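Local atomic coordinates of ORF 37 (Human herpesvirus 8 type M, PDB entry 3FHD), a protein that cuts double- and single-stranded DNA as a metal-dependent exonuclease and endonuclease, processing branched viral DNA intermediates so that unit-length linear genomes can be packaged. Residues P29-F33 with V53-L57; F238-L242 with L401-V406; R432-Y436 with L449-I455. All blocks are in the same frame, centred on the assembly; numbering follows the deposited sequence.

Interaction 1: P29-F33 with V53-L57; sequences PADLF and VLASL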
ATOM      1  N   PRO A  29      -7.475  11.671 -26.406  1.00 51.07           N
ATOM      2  CA  PRO A  29      -7.656  10.355 -25.769  1.00 50.52           C
ATOM      3  C   PRO A  29      -6.871   9.246 -26.474  1.00 49.73           C
ATOM      4  O   PRO A  29      -6.352   9.444 -27.581  1.00 50.69           O
ATOM      5  CB  PRO A  29      -9.170  10.097 -25.911  1.00 50.86           C
ATOM      6  CG  PRO A  29      -9.597  10.970 -27.070  1.00 51.00           C
ATOM      7  CD  PRO A  29      -8.752  12.211 -26.913  1.00 51.15           C
ATOM      8  N   ALA A  30      -6.761   8.098 -25.817  1.00 47.84           N
ATOM      9  CA  ALA A  30      -6.149   6.927 -26.419  1.00 45.80           C
ATOM     10  C   ALA A  30      -7.216   5.864 -26.546  1.00 44.13           C
ATOM     11  O   ALA A  30      -8.221   5.878 -25.833  1.00 43.69           O
ATOM     12  CB  ALA A  30      -4.985   6.416 -25.576  1.00 46.03           C
ATOM     13  N   ASP A  31      -6.997   4.943 -27.467  1.00 42.08           N
ATOM     14  CA  ASP A  31      -7.972   3.911 -27.699  1.00 40.05           C
ATOM     15  C   ASP A  31      -7.357   2.569 -27.332  1.00 38.18           C
ATOM     16  O   ASP A  31      -6.476   2.079 -28.038  1.00 37.75           O
ATOM     17  CB  ASP A  31      -8.426   3.954 -29.166  1.00 40.35           C
ATOM     18  CG  ASP A  31      -9.667   3.099 -29.437  1.00 40.49           C
ATOM     19  OD1 ASP A  31     -10.210   2.478 -28.499  1.00 39.60           O
ATOM     20  OD2 ASP A  31     -10.095   3.050 -30.611  1.00 41.54           O
ATOM     21  N   LEU A  32      -7.826   1.975 -26.229  1.00 35.69           N
ATOM     22  CA  LEU A  32      -7.412   0.614 -25.883  1.00 33.69           C
ATOM     23  C   LEU A  32      -7.802  -0.368 -26.980  1.00 32.50           C
ATOM     24  O   LEU A  32      -7.246  -1.450 -27.075  1.00 32.07           O
ATOM     25  CB  LEU A  32      -7.990   0.157 -24.525  1.00 33.57           C
ATOM     26  CG  LEU A  32      -7.318   0.621 -23.220  1.00 33.29           C
ATOM     27  CD1 LEU A  32      -8.019   0.048 -21.986  1.00 33.57           C
ATOM     28  CD2 LEU A  32      -5.832   0.301 -23.211  1.00 31.84           C
ATOM     29  N   PHE A  33      -8.769   0.015 -27.806  1.00 32.07           N
ATOM     30  CA  PHE A  33      -9.243  -0.843 -28.890  1.00 31.55           C
ATOM     31  C   PHE A  33      -8.613  -0.506 -30.236  1.00 31.72           C
ATOM     32  O   PHE A  33      -8.763  -1.253 -31.205  1.00 31.85           O
ATOM     33  CB  PHE A  33     -10.781  -0.854 -28.927  1.00 31.46           C
ATOM     34  CG  PHE A  33     -11.387  -1.461 -27.694  1.00 30.91           C
ATOM     35  CD1 PHE A  33     -11.399  -2.836 -27.526  1.00 31.52           C
ATOM     36  CD2 PHE A  33     -11.895  -0.654 -26.681  1.00 30.76           C
ATOM     37  CE1 PHE A  33     -11.935  -3.411 -26.363  1.00 32.87           C
ATOM     38  CE2 PHE A  33     -12.436  -1.205 -25.516  1.00 30.77           C
ATOM     39  CZ  PHE A  33     -12.458  -2.587 -25.356  1.00 31.46           C
ATOM     40  N   VAL A  53      -3.137  11.284 -22.062  1.00 23.00           N
ATOM     41  CA  VAL A  53      -3.360  10.085 -22.860  1.00 21.09           C
ATOM     42  C   VAL A  53      -3.259   8.858 -21.957  1.00 21.20           C
ATOM     43  O   VAL A  53      -4.127   7.994 -21.998  1.00 20.51           O
ATOM     44  CB  VAL A  53      -2.389   9.983 -24.069  1.00 20.55           C
ATOM     45  CG1 VAL A  53      -2.323   8.567 -24.624  1.00 19.78           C
ATOM     46  CG2 VAL A  53      -2.824  10.943 -25.166  1.00 19.92           C
ATOM     47  N   LEU A  54      -2.231   8.805 -21.123  1.00 21.60           N
ATOM     48  CA  LEU A  54      -2.040   7.656 -20.257  1.00 23.12           C
ATOM     49  C   LEU A  54      -3.159   7.528 -19.208  1.00 23.50           C
ATOM     50  O   LEU A  54      -3.610   6.413 -18.918  1.00 23.77           O
ATOM     51  CB  LEU A  54      -0.645   7.695 -19.621  1.00 24.12           C
ATOM     52  CG  LEU A  54       0.456   7.076 -20.496  1.00 26.92           C
ATOM     53  CD1 LEU A  54       1.802   7.597 -20.094  1.00 29.75           C
ATOM     54  CD2 LEU A  54       0.424   5.562 -20.342  1.00 28.97           C
ATOM     55  N   ALA A  55      -3.620   8.655 -18.660  1.00 23.77           N
ATOM     56  CA  ALA A  55      -4.744   8.604 -17.699  1.00 24.25           C
ATOM     57  C   ALA A  55      -5.992   8.022 -18.367  1.00 23.92           C
ATOM     58  O   ALA A  55      -6.812   7.406 -17.705  1.00 24.11           O
ATOM     59  CB  ALA A  55      -5.047  10.006 -17.097  1.00 23.79           C
ATOM     60  N   SER A  56      -6.110   8.188 -19.687  1.00 21.68           N
ATOM     61  CA  SER A  56      -7.241   7.611 -20.423  1.00 21.77           C
ATOM     62  C   SER A  56      -7.245   6.088 -20.638  1.00 20.91           C
ATOM     63  O   SER A  56      -8.155   5.560 -21.296  1.00 21.76           O
ATOM     64  CB  SER A  56      -7.434   8.308 -21.769  1.00 21.96           C
ATOM     65  OG  SER A  56      -6.493   7.842 -22.733  1.00 23.87           O
ATOM     66  N   LEU A  57      -6.232   5.400 -20.120  1.00 18.56           N
ATOM     67  CA  LEU A  57      -6.124   3.944 -20.278  1.00 17.71           C
ATOM     68  C   LEU A  57      -6.665   3.215 -19.030  1.00 16.22           C
ATOM     69  O   LEU A  57      -6.307   2.081 -18.771  1.00 16.62           O
ATOM     70  CB  LEU A  57      -4.673   3.563 -20.569  1.00 16.52           C
ATOM     71  CG  LEU A  57      -4.064   4.168 -21.869  1.00 18.29           C
ATOM     72  CD1 LEU A  57      -2.702   3.546 -22.152  1.00 18.26           C
ATOM     73  CD2 LEU A  57      -4.975   3.980 -23.055  1.00 17.74           C
TER
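A30 and L57 bury the most surface where the N-terminal segment P29-F33 lies against the end of helix 47-55, and they show how a very small side chain can be shared by several partners. The CB of A30 sits 3.5 Å from CD2 of L57 and 3.6 Å from CG1 of V53, wedged between the last turn of the helix and the residues that leave it. The isopropyl group of V53 is turned with CG1 anti to its own backbone N (chi1 162°), which brings that methyl over to the alanine. Next along, L32 meets the same CD2 of L57 with its own CD2, at 3.8 Å, the two leucine side chains slanting across one another. One polar bond completes the join: the N of A30 donates to OG of S56 at 3.1 Å, with a bent angle of 143°, so that the hydroxyl just past the helix receives the backbone of the incoming segment. Helix 83-100 covers the leucines, with Y88 and K95 touching L32 and L92 and V96 touching L57. The pattern is that of an irregular segment at the start of the modelled chain, laid against the C-terminal end of a helix, within the helical part of this PD-(D/E)XK nuclease and away from its metal site.

Interaction 2: F238-L242 with L401-V406; sequences FGVSL and LQSSIV. With SO4 (sulfate ion), chain B.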
ATOM      1  N   PHE A 238     -10.000  -5.264  -5.230  1.00 14.49           N
ATOM      2  CA  PHE A 238      -9.028  -4.775  -4.248  1.00 15.80           C
ATOM      3  C   PHE A 238      -7.587  -4.897  -4.787  1.00 16.28           C
ATOM      4  O   PHE A 238      -7.291  -5.726  -5.648  1.00 16.40           O
ATOM      5  CB  PHE A 238      -9.072  -5.541  -2.931  1.00 16.07           C
ATOM      6  CG  PHE A 238     -10.378  -5.486  -2.201  1.00 16.34           C
ATOM      7  CD1 PHE A 238     -10.814  -4.286  -1.634  1.00 17.76           C
ATOM      8  CD2 PHE A 238     -11.156  -6.672  -2.014  1.00 14.18           C
ATOM      9  CE1 PHE A 238     -12.031  -4.232  -0.907  1.00 16.76           C
ATOM     10  CE2 PHE A 238     -12.376  -6.624  -1.278  1.00 14.86           C
ATOM     11  CZ  PHE A 238     -12.809  -5.399  -0.754  1.00 15.59           C
ATOM     12  N   GLY A 239      -6.693  -4.065  -4.248  1.00 15.56           N
ATOM     13  CA  GLY A 239      -5.277  -4.162  -4.567  1.00 15.24           C
ATOM     14  C   GLY A 239      -4.454  -3.275  -3.651  1.00 15.15           C
ATOM     15  O   GLY A 239      -4.973  -2.307  -3.068  1.00 15.59           O
ATOM     16  N   VAL A 240      -3.171  -3.586  -3.532  1.00 14.68           N
ATOM     17  CA  VAL A 240      -2.248  -2.825  -2.713  1.00 15.66           C
ATOM     18  C   VAL A 240      -0.866  -2.698  -3.386  1.00 16.14           C
ATOM     19  O   VAL A 240      -0.495  -3.502  -4.282  1.00 15.06           O
ATOM     20  CB  VAL A 240      -2.046  -3.443  -1.295  1.00 15.95           C
ATOM     21  CG1 VAL A 240      -3.385  -3.683  -0.567  1.00 15.58           C
ATOM     22  CG2 VAL A 240      -1.304  -4.750  -1.370  1.00 16.72           C
ATOM     23  N   SER A 241      -0.101  -1.693  -2.971  1.00 16.24           N
ATOM     24  CA  SER A 241       1.347  -1.806  -3.170  1.00 19.42           C
ATOM     25  C   SER A 241       1.951  -1.820  -1.754  1.00 20.87           C
ATOM     26  O   SER A 241       1.352  -1.280  -0.806  1.00 23.50           O
ATOM     27  CB  SER A 241       1.927  -0.668  -4.029  1.00 20.02           C
ATOM     28  OG  SER A 241       1.646   0.575  -3.429  1.00 25.16           O
ATOM     29  N   LEU A 242       3.092  -2.469  -1.587  1.00 20.25           N
ATOM     30  CA  LEU A 242       3.721  -2.499  -0.299  1.00 19.73           C
ATOM     31  C   LEU A 242       4.931  -1.575  -0.279  1.00 18.91           C
ATOM     32  O   LEU A 242       5.556  -1.365  -1.310  1.00 19.09           O
ATOM     33  CB  LEU A 242       4.166  -3.911   0.032  1.00 18.15           C
ATOM     34  CG  LEU A 242       3.113  -5.058   0.007  1.00 20.13           C
ATOM     35  CD1 LEU A 242       3.778  -6.390   0.281  1.00 17.90           C
ATOM     36  CD2 LEU A 242       1.971  -4.821   1.010  1.00 19.36           C
ATOM     37  N   LEU A 401      -5.879  -4.226   4.809  1.00 15.53           N
ATOM     38  CA  LEU A 401      -5.985  -4.663   3.397  1.00 16.18           C
ATOM     39  C   LEU A 401      -4.691  -5.268   2.807  1.00 16.48           C
ATOM     40  O   LEU A 401      -4.758  -6.233   2.046  1.00 15.79           O
ATOM     41  CB  LEU A 401      -6.526  -3.559   2.479  1.00 15.35           C
ATOM     42  CG  LEU A 401      -6.880  -4.006   1.044  1.00 15.78           C
ATOM     43  CD1 LEU A 401      -8.055  -5.065   1.035  1.00 16.65           C
ATOM     44  CD2 LEU A 401      -7.245  -2.784   0.137  1.00 14.11           C
ATOM     45  N   GLN A 402      -3.524  -4.690   3.128  1.00 14.63           N
ATOM     46  CA  GLN A 402      -2.266  -5.258   2.689  1.00 14.98           C
ATOM     47  C   GLN A 402      -2.108  -6.673   3.245  1.00 15.56           C
ATOM     48  O   GLN A 402      -1.630  -7.557   2.518  1.00 15.80           O
ATOM     49  CB  GLN A 402      -1.049  -4.405   3.100  1.00 15.28           C
ATOM     50  CG  GLN A 402      -1.081  -2.997   2.584  1.00 15.85           C
ATOM     51  CD  GLN A 402       0.069  -2.135   3.092  1.00 15.95           C
ATOM     52  OE1 GLN A 402       0.977  -2.611   3.764  1.00 19.46           O
ATOM     53  NE2 GLN A 402       0.014  -0.867   2.760  1.00 17.70           N
ATOM     54  N   SER A 403      -2.506  -6.924   4.491  1.00 16.46           N
ATOM     55  CA  SER A 403      -2.448  -8.286   5.003  1.00 16.10           C
ATOM     56  C   SER A 403      -3.333  -9.272   4.201  1.00 15.88           C
ATOM     57  O   SER A 403      -2.927 -10.399   3.935  1.00 14.64           O
ATOM     58  CB  SER A 403      -2.781  -8.399   6.536  1.00 18.27           C
ATOM     59  OG  SER A 403      -4.170  -8.201   6.801  1.00 21.79           O
ATOM     60  N   SER A 404      -4.534  -8.844   3.826  1.00 16.07           N
ATOM     61  CA  SER A 404      -5.478  -9.686   3.087  1.00 16.94           C
ATOM     62  C   SER A 404      -4.924 -10.054   1.698  1.00 16.40           C
ATOM     63  O   SER A 404      -5.032 -11.230   1.274  1.00 14.77           O
ATOM     64  CB  SER A 404      -6.811  -8.936   2.923  1.00 18.25           C
ATOM     65  OG  SER A 404      -7.410  -8.802   4.206  1.00 26.83           O
ATOM     66  N   ILE A 405      -4.314  -9.073   1.022  1.00 14.75           N
ATOM     67  CA  ILE A 405      -3.731  -9.305  -0.302  1.00 15.57           C
ATOM     68  C   ILE A 405      -2.482 -10.179  -0.213  1.00 15.32           C
ATOM     69  O   ILE A 405      -2.347 -11.134  -0.983  1.00 15.76           O
ATOM     70  CB  ILE A 405      -3.451  -8.029  -1.112  1.00 16.84           C
ATOM     71  CG1 ILE A 405      -4.768  -7.279  -1.452  1.00 17.97           C
ATOM     72  CG2 ILE A 405      -2.543  -8.342  -2.367  1.00 15.07           C
ATOM     73  CD1 ILE A 405      -5.760  -8.110  -2.235  1.00 18.38           C
ATOM     74  N   VAL A 406      -1.583  -9.874   0.720  1.00 15.01           N
ATOM     75  CA  VAL A 406      -0.401 -10.747   0.953  1.00 15.19           C
ATOM     76  C   VAL A 406      -0.790 -12.212   1.225  1.00 16.10           C
ATOM     77  O   VAL A 406      -0.187 -13.163   0.705  1.00 15.41           O
ATOM     78  CB  VAL A 406       0.497 -10.205   2.108  1.00 14.91           C
ATOM     79  CG1 VAL A 406       1.545 -11.244   2.481  1.00 15.95           C
ATOM     80  CG2 VAL A 406       1.216  -8.952   1.685  1.00 17.05           C
TER
HETATM   81  S   SO4 B 487      -1.705   1.606  -1.876  1.00 24.06           S
HETATM   82  O1  SO4 B 487      -2.929   2.366  -2.073  1.00 20.40           O
HETATM   83  O2  SO4 B 487      -0.960   2.188  -0.755  1.00 23.18           O
HETATM   84  O3  SO4 B 487      -2.118   0.253  -1.565  1.00 19.67           O
HETATM   85  O4  SO4 B 487      -0.963   1.548  -3.110  1.00 26.72           O
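Strand 238-240 crosses the 401-406 portion of helix 394-412 nearly at right angles, their axes 8.0 Å apart at an angle of 100°, and V240 is the residue that meets the helix most fully. Its two methyls divide the work. CG1 lies between L401 and Q402, 3.8 Å from CA of Q402, while CG2 rests against CB of I405 at 3.9 Å. At one end F238 meets CD1 of L401 through its ring atom CD1 at 3.9 Å, an oblique approach; with CG of L401 anti to the backbone N (chi1 -170°), CD1 is carried toward the ring. At the other end L242 spreads its branches, CD1 to CG2 of V406 and CD2 along the side chain of Q402, 3.7 Å from CB. No hydrogen bond joins the two segments. The extended chain of Q402 carries its amide past this apolar layer, and NE2 donates to OE1 of the magnesium ligand E266. S241 turns away from the helix and grips a sulfate, its N donating to O3 at 3.1 Å and its OG to O4 at 2.8 Å; R161, S167 and S168 bind the same ion. The contact thus separates two chemistries: a buried hydrocarbon seam fixes the strand on the helix, while the amide of Q402 is tied to a metal ligand and S241 holds the sulfate. That ion probably comes from the crystallisation liquor, but an anion site built from S241, R161, S167 and S168 so close to the metal ligands may mark where a DNA phosphate could lie.

Interaction 3: R432-Y436 with L449-I455; sequences RKRGY and LDPHVEI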
ATOM      1  N   ARG A 432      15.141  15.566  11.001  1.00 16.63           N
ATOM      2  CA  ARG A 432      15.606  16.918  11.273  1.00 16.07           C
ATOM      3  C   ARG A 432      16.208  17.605  10.035  1.00 17.02           C
ATOM      4  O   ARG A 432      16.710  16.947   9.107  1.00 16.36           O
ATOM      5  CB  ARG A 432      16.573  16.955  12.469  1.00 15.57           C
ATOM      6  CG  ARG A 432      17.988  16.429  12.190  1.00 14.70           C
ATOM      7  CD  ARG A 432      18.910  16.714  13.384  1.00 15.55           C
ATOM      8  NE  ARG A 432      20.281  16.201  13.190  1.00 13.49           N
ATOM      9  CZ  ARG A 432      21.210  16.777  12.430  1.00 15.88           C
ATOM     10  NH1 ARG A 432      20.942  17.886  11.743  1.00 14.78           N
ATOM     11  NH2 ARG A 432      22.435  16.244  12.356  1.00 14.61           N
ATOM     12  N   LYS A 433      16.116  18.934  10.015  1.00 17.78           N
ATOM     13  CA  LYS A 433      16.781  19.724   8.997  1.00 18.83           C
ATOM     14  C   LYS A 433      18.304  19.572   9.080  1.00 18.42           C
ATOM     15  O   LYS A 433      18.883  19.417  10.172  1.00 18.36           O
ATOM     16  CB  LYS A 433      16.398  21.204   9.119  1.00 19.42           C
ATOM     17  CG  LYS A 433      14.915  21.542   8.824  1.00 23.99           C
ATOM     18  CD  LYS A 433      14.471  21.044   7.418  1.00 26.63           C
ATOM     19  CE  LYS A 433      13.107  21.641   7.005  1.00 27.72           C
ATOM     20  NZ  LYS A 433      12.626  21.099   5.682  1.00 29.97           N
ATOM     21  N   ARG A 434      18.944  19.617   7.916  1.00 18.32           N
ATOM     22  CA  ARG A 434      20.398  19.753   7.834  1.00 18.01           C
ATOM     23  C   ARG A 434      20.826  21.152   8.230  1.00 17.79           C
ATOM     24  O   ARG A 434      20.151  22.134   7.914  1.00 18.57           O
ATOM     25  CB  ARG A 434      20.894  19.458   6.428  1.00 18.02           C
ATOM     26  CG  ARG A 434      20.767  18.045   6.054  1.00 20.07           C
ATOM     27  CD  ARG A 434      21.251  17.894   4.627  1.00 23.03           C
ATOM     28  NE  ARG A 434      20.904  16.587   4.086  1.00 25.48           N
ATOM     29  CZ  ARG A 434      21.792  15.617   3.892  1.00 27.68           C
ATOM     30  NH1 ARG A 434      23.079  15.833   4.196  1.00 28.33           N
ATOM     31  NH2 ARG A 434      21.400  14.448   3.390  1.00 26.92           N
ATOM     32  N   GLY A 435      21.935  21.239   8.955  1.00 17.45           N
ATOM     33  CA  GLY A 435      22.435  22.514   9.429  1.00 17.02           C
ATOM     34  C   GLY A 435      23.760  22.813   8.783  1.00 16.82           C
ATOM     35  O   GLY A 435      24.314  21.980   8.044  1.00 15.18           O
ATOM     36  N   TYR A 436      24.285  23.994   9.091  1.00 16.38           N
ATOM     37  CA  TYR A 436      25.530  24.452   8.506  1.00 16.84           C
ATOM     38  C   TYR A 436      26.732  23.584   8.857  1.00 16.33           C
ATOM     39  O   TYR A 436      27.647  23.462   8.063  1.00 16.32           O
ATOM     40  CB  TYR A 436      25.776  25.920   8.853  1.00 18.04           C
ATOM     41  CG  TYR A 436      24.818  26.838   8.122  1.00 19.25           C
ATOM     42  CD1 TYR A 436      25.188  27.435   6.908  1.00 20.46           C
ATOM     43  CD2 TYR A 436      23.533  27.082   8.625  1.00 18.71           C
ATOM     44  CE1 TYR A 436      24.306  28.269   6.229  1.00 21.84           C
ATOM     45  CE2 TYR A 436      22.643  27.908   7.950  1.00 21.56           C
ATOM     46  CZ  TYR A 436      23.049  28.499   6.750  1.00 22.15           C
ATOM     47  OH  TYR A 436      22.179  29.318   6.070  1.00 23.81           O
ATOM     48  N   LEU A 449      23.014   9.147   1.602  1.00 27.70           N
ATOM     49  CA  LEU A 449      21.736   9.867   1.641  1.00 27.49           C
ATOM     50  C   LEU A 449      21.782  10.969   0.606  1.00 26.94           C
ATOM     51  O   LEU A 449      22.800  11.648   0.493  1.00 26.78           O
ATOM     52  CB  LEU A 449      21.525  10.532   3.002  1.00 27.76           C
ATOM     53  CG  LEU A 449      20.928   9.807   4.198  1.00 28.46           C
ATOM     54  CD1 LEU A 449      21.838   8.703   4.662  1.00 29.50           C
ATOM     55  CD2 LEU A 449      20.740  10.831   5.300  1.00 27.98           C
ATOM     56  N   ASP A 450      20.692  11.192  -0.122  1.00 26.54           N
ATOM     57  CA  ASP A 450      20.670  12.359  -0.996  1.00 26.95           C
ATOM     58  C   ASP A 450      20.912  13.612  -0.150  1.00 26.12           C
ATOM     59  O   ASP A 450      20.299  13.753   0.909  1.00 25.66           O
ATOM     60  CB  ASP A 450      19.369  12.505  -1.780  1.00 27.89           C
ATOM     61  CG  ASP A 450      19.477  13.594  -2.854  1.00 30.92           C
ATOM     62  OD1 ASP A 450      20.254  13.415  -3.816  1.00 32.61           O
ATOM     63  OD2 ASP A 450      18.829  14.651  -2.717  1.00 34.56           O
ATOM     64  N   PRO A 451      21.820  14.512  -0.595  1.00 25.76           N
ATOM     65  CA  PRO A 451      22.117  15.718   0.212  1.00 25.44           C
ATOM     66  C   PRO A 451      20.908  16.642   0.358  1.00 25.07           C
ATOM     67  O   PRO A 451      20.878  17.494   1.253  1.00 25.12           O
ATOM     68  CB  PRO A 451      23.253  16.409  -0.574  1.00 25.52           C
ATOM     69  CG  PRO A 451      23.148  15.873  -1.964  1.00 25.81           C
ATOM     70  CD  PRO A 451      22.606  14.475  -1.845  1.00 25.75           C
ATOM     71  N   HIS A 452      19.911  16.465  -0.503  1.00 24.24           N
ATOM     72  CA  HIS A 452      18.685  17.266  -0.414  1.00 24.53           C
ATOM     73  C   HIS A 452      17.584  16.670   0.470  1.00 23.71           C
ATOM     74  O   HIS A 452      16.552  17.309   0.639  1.00 25.36           O
ATOM     75  CB  HIS A 452      18.125  17.597  -1.808  1.00 24.75           C
ATOM     76  N   VAL A 453      17.778  15.472   1.032  1.00 22.27           N
ATOM     77  CA  VAL A 453      16.790  14.911   1.977  1.00 20.24           C
ATOM     78  C   VAL A 453      17.180  15.178   3.449  1.00 19.49           C
ATOM     79  O   VAL A 453      18.382  15.186   3.801  1.00 19.18           O
ATOM     80  CB  VAL A 453      16.511  13.386   1.729  1.00 20.45           C
ATOM     81  CG1 VAL A 453      17.744  12.527   1.997  1.00 20.23           C
ATOM     82  CG2 VAL A 453      15.336  12.888   2.569  1.00 19.64           C
ATOM     83  N   GLU A 454      16.163  15.396   4.292  1.00 17.77           N
ATOM     84  CA  GLU A 454      16.345  15.553   5.745  1.00 16.24           C
ATOM     85  C   GLU A 454      17.039  14.350   6.403  1.00 14.72           C
ATOM     86  O   GLU A 454      17.030  13.233   5.884  1.00 14.52           O
ATOM     87  CB  GLU A 454      15.005  15.810   6.420  1.00 16.80           C
ATOM     88  CG  GLU A 454      14.366  17.121   6.031  1.00 19.05           C
ATOM     89  CD  GLU A 454      13.546  17.061   4.723  1.00 25.17           C
ATOM     90  OE1 GLU A 454      13.536  16.025   3.978  1.00 26.29           O
ATOM     91  OE2 GLU A 454      12.902  18.096   4.444  1.00 27.81           O
ATOM     92  N   ILE A 455      17.626  14.596   7.563  1.00 12.36           N
ATOM     93  CA  ILE A 455      18.335  13.570   8.329  1.00 11.30           C
ATOM     94  C   ILE A 455      17.393  12.792   9.267  1.00 10.42           C
ATOM     95  O   ILE A 455      16.719  13.410  10.090  1.00 10.77           O
ATOM     96  CB  ILE A 455      19.475  14.240   9.144  1.00 10.35           C
ATOM     97  CG1 ILE A 455      20.590  14.735   8.197  1.00 10.85           C
ATOM     98  CG2 ILE A 455      20.030  13.317  10.249  1.00  9.43           C
ATOM     99  CD1 ILE A 455      21.579  15.719   8.881  1.00  9.94           C
TER
HETATM  100  O   HOH W   1      23.864  13.478   2.278  1.00 49.80           O
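R432 and I455 form an antiparallel hydrogen-bonded pair between strands 423-432 and 455-464, with N of R432 2.8 Å from O of I455 and N of I455 3.0 Å from O of R432. Further along 449-455, D450-V453 form a type I turn. R434 reaches into that turn with its chain stretched out as far as NE. NE and NH2 grip the carbonyl O of V453 side-on, at 2.9 Å from NE and 3.1 Å from NH2, with the oxygen close to the guanidinium plane. The carbonyl O of P451 stands over one face of the same group, and a water links NH2 to O of L449. Nearer the sheet, CG of R434 packs on CD1 of I455 at 3.7 Å, the two side chains roughly perpendicular to each other. R432 lies alongside I455, its guanidinium face over the isoleucine's branches, and its charge is met by salt bridges to D369 and D438. K433 bends at chi2 (-56°) toward E454, but the salt bridge from NZ to OE2 is long and weak at 3.3 Å. A single backbone carbonyl, that of V453, therefore takes both hydrogen bonds that R434 makes to the turn: two donors on one oxygen limit the rotation of the guanidinium and tie R434 to the turn, while the positive charge probably polarises the carbonyls gathered round it.

From the N terminus, the three contacts follow one another in series, none enclosing or crossing another. Interaction 1 closes a short, partly helical loop of 19 residues, bringing the first modelled residues back onto the end of helix 47-55. Interaction 2 spans 158 residues of mixed helix and strand and joins a strand of the small three-stranded sheet to helix 394-412, beside the magnesium site. Interaction 3 closes the excursion between neighbouring strands 423-432 and 455-464 of the large mixed sheet, with 12 residues between its segments. The centres lie about 27 Å (1 and 2), 32 Å (2 and 3) and 40 Å (1 and 3) apart; interaction 2 is near the middle of the chain and the others are peripheral.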